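Local coordinates for protein endo-1,4-beta-xylanase (Pseudoalteromonas haloplanktis, PDB 1H12) that hydrolyses internal beta-1,4-xylosidic linkages in xylan as a cold-adapted family 8 endoxylanase, and may also cleave cellulosic or mixed-linkage beta-glucans, at residues A[189-194]-A[201-206]. Residues are numbered along the deposited sequence; the frame is centred on the assembly and turned at random.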
loop_
_atom_site.group_PDB
_atom_site.type_symbol
_atom_site.label_atom_id
_atom_site.label_comp_id
_atom_site.label_asym_id
_atom_site.label_seq_id
_atom_site.Cartn_x
_atom_site.Cartn_y
_atom_site.Cartn_z
ATOM N N ILE A 189 -12.534 2.411 6.669
ATOM C CA ILE A 189 -12.226 1.103 6.088
ATOM C C ILE A 189 -12.131 0.035 7.151
ATOM O O ILE A 189 -11.494 0.196 8.190
ATOM C CB ILE A 189 -10.954 1.223 5.216
ATOM C CG1 ILE A 189 -10.759 0.010 4.321
ATOM C CG2 ILE A 189 -9.722 1.525 6.034
ATOM C CD1 ILE A 189 -11.699 -0.095 3.154
ATOM N N ARG A 190 -12.772 -1.095 6.880
ATOM C CA ARG A 190 -12.745 -2.225 7.776
ATOM C C ARG A 190 -11.441 -3.029 7.621
ATOM O O ARG A 190 -10.892 -3.175 6.554
ATOM C CB ARG A 190 -13.908 -3.162 7.442
ATOM C CG ARG A 190 -15.256 -2.652 7.903
ATOM C CD ARG A 190 -16.370 -3.583 7.464
ATOM N NE ARG A 190 -17.664 -3.290 8.062
ATOM C CZ ARG A 190 -18.039 -3.636 9.271
ATOM N NH1 ARG A 190 -17.270 -4.366 10.049
ATOM N NH2 ARG A 190 -19.207 -3.239 9.750
ATOM N N PHE A 191 -11.036 -3.620 8.767
ATOM C CA PHE A 191 -10.163 -4.766 8.702
ATOM C C PHE A 191 -10.889 -6.011 8.241
ATOM O O PHE A 191 -10.340 -6.809 7.477
ATOM C CB PHE A 191 -9.495 -5.001 10.065
ATOM C CG PHE A 191 -8.545 -6.174 10.034
ATOM C CD1 PHE A 191 -7.336 -6.083 9.420
ATOM C CD2 PHE A 191 -8.898 -7.369 10.649
ATOM C CE1 PHE A 191 -6.472 -7.147 9.417
ATOM C CE2 PHE A 191 -8.056 -8.443 10.605
ATOM C CZ PHE A 191 -6.839 -8.317 10.022
ATOM N N SER A 192 -12.126 -6.198 8.700
ATOM C CA SER A 192 -12.905 -7.382 8.381
ATOM C C SER A 192 -14.388 -7.062 8.287
ATOM O O SER A 192 -14.910 -6.358 9.144
ATOM C CB SER A 192 -12.730 -8.428 9.470
ATOM O OG SER A 192 -13.604 -9.558 9.289
ATOM N N PRO A 193 -15.090 -7.644 7.333
ATOM C CA PRO A 193 -16.555 -7.571 7.339
ATOM C C PRO A 193 -17.198 -8.119 8.608
ATOM O O PRO A 193 -18.346 -7.822 8.886
ATOM C CB PRO A 193 -16.973 -8.453 6.149
ATOM C CG PRO A 193 -15.831 -8.341 5.223
ATOM C CD PRO A 193 -14.621 -8.344 6.118
ATOM N N TYR A 194 -16.490 -8.987 9.325
ATOM C CA TYR A 194 -17.039 -9.789 10.423
ATOM C C TYR A 194 -16.736 -9.238 11.789
ATOM O O TYR A 194 -17.155 -9.839 12.786
ATOM C CB TYR A 194 -16.566 -11.208 10.312
ATOM C CG TYR A 194 -16.891 -11.865 8.997
ATOM C CD1 TYR A 194 -18.154 -12.325 8.693
ATOM C CD2 TYR A 194 -15.936 -11.930 7.993
ATOM C CE1 TYR A 194 -18.466 -12.828 7.472
ATOM C CE2 TYR A 194 -16.222 -12.436 6.758
ATOM C CZ TYR A 194 -17.491 -12.903 6.499
ATOM O OH TYR A 194 -17.780 -13.432 5.257
ATOM N N PRO A 201 -4.567 0.727 10.478
ATOM C CA PRO A 201 -4.028 2.018 10.032
ATOM C C PRO A 201 -3.429 1.997 8.663
ATOM O O PRO A 201 -3.573 2.971 7.930
ATOM C CB PRO A 201 -3.082 2.406 11.176
ATOM C CG PRO A 201 -3.773 1.837 12.403
ATOM C CD PRO A 201 -4.297 0.483 11.920
ATOM N N SER A 202 -2.726 0.943 8.314
ATOM C CA SER A 202 -2.068 0.863 6.997
ATOM C C SER A 202 -3.027 0.906 5.814
ATOM O O SER A 202 -2.597 1.135 4.698
ATOM C CB SER A 202 -1.219 -0.412 6.884
ATOM O OG SER A 202 -2.000 -1.549 6.616
ATOM N N TYR A 203 -4.314 0.678 6.055
ATOM C CA TYR A 203 -5.297 0.725 5.004
ATOM C C TYR A 203 -5.764 2.139 4.678
ATOM O O TYR A 203 -6.488 2.369 3.714
ATOM C CB TYR A 203 -6.516 -0.106 5.349
ATOM C CG TYR A 203 -6.316 -1.597 5.522
ATOM C CD1 TYR A 203 -5.060 -2.221 5.395
ATOM C CD2 TYR A 203 -7.401 -2.413 5.800
ATOM C CE1 TYR A 203 -4.936 -3.583 5.542
ATOM C CE2 TYR A 203 -7.273 -3.773 5.964
ATOM C CZ TYR A 203 -6.038 -4.374 5.818
ATOM O OH TYR A 203 -5.926 -5.750 5.933
ATOM N N HIS A 204 -5.389 3.113 5.520
ATOM C CA HIS A 204 -5.837 4.516 5.389
ATOM C C HIS A 204 -4.921 5.279 4.448
ATOM O O HIS A 204 -3.777 5.595 4.789
ATOM C CB HIS A 204 -5.852 5.148 6.757
ATOM C CG HIS A 204 -7.005 4.693 7.574
ATOM N ND1 HIS A 204 -8.123 5.470 7.681
ATOM C CD2 HIS A 204 -7.251 3.523 8.215
ATOM C CE1 HIS A 204 -9.005 4.788 8.389
ATOM N NE2 HIS A 204 -8.510 3.592 8.732
ATOM N N ILE A 205 -5.471 5.628 3.266
ATOM C CA ILE A 205 -4.725 6.405 2.273
ATOM C C ILE A 205 -5.622 7.566 1.920
ATOM O O ILE A 205 -6.384 7.508 0.940
ATOM C CB ILE A 205 -4.303 5.573 1.080
ATOM C CG1 ILE A 205 -3.671 4.256 1.551
ATOM C CG2 ILE A 205 -3.367 6.384 0.210
ATOM C CD1 ILE A 205 -3.445 3.294 0.526
ATOM N N PRO A 206 -5.597 8.657 2.690
ATOM C CA PRO A 206 -6.657 9.656 2.555
ATOM C C PRO A 206 -6.760 10.258 1.149
ATOM O O PRO A 206 -7.856 10.438 0.638
ATOM C CB PRO A 206 -6.331 10.684 3.635
ATOM C CG PRO A 206 -5.644 9.863 4.694
ATOM C CD PRO A 206 -4.793 8.863 3.920
HETATM O O HOH W 1 -7.822 -7.626 6.386
#
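With CG1 of Ile-189 turned anti to the backbone N (chi1 -166°), the CG2 methyl lies between N and the carbonyl carbon and projects at Tyr-203 and His-204; Tyr-203 answers with a ring swung anti to its own carbonyl carbon (chi1 -63°), which carries it along the backbone of Arg-190 and Phe-191. The methyl does double duty. It rests 3.7 Å from Tyr-203 CB and also sits over one face of the His-204 imidazole, a CH-pi contact 4.0 Å from CG2 to the ring centroid. That imidazole is held from both nitrogens, ND1 bonding to Ser-232 and NE2 to Thr-199 OG1, which also bonds Ile-189 O; this should fix its rotation. Segments 189-194 and 201-206 illustrate how two arms of a loop can pack without a direct hydrogen bond between them, while Leu-198 and Thr-199 bond back to Phe-191 and Ile-189. The loop leads through a 3-10 turn into helix 206-215 of the family 8 (alpha/alpha)6 barrel, and Tyr-203 also packs on Pro-143 and Asp-144 of helix 143-160. Further out, Arg-190 O lies at the edge of the tyrosine ring, 3.7 Å from CD2, and has no hydrogen-bonding partner in the model. The Phe-191 ring approaches the phenol end obliquely, CD1 standing 3.8 Å from Tyr-203 OH. Here a water adds a polar bridge, donating to Phe-191 O and to Tyr-203 OH.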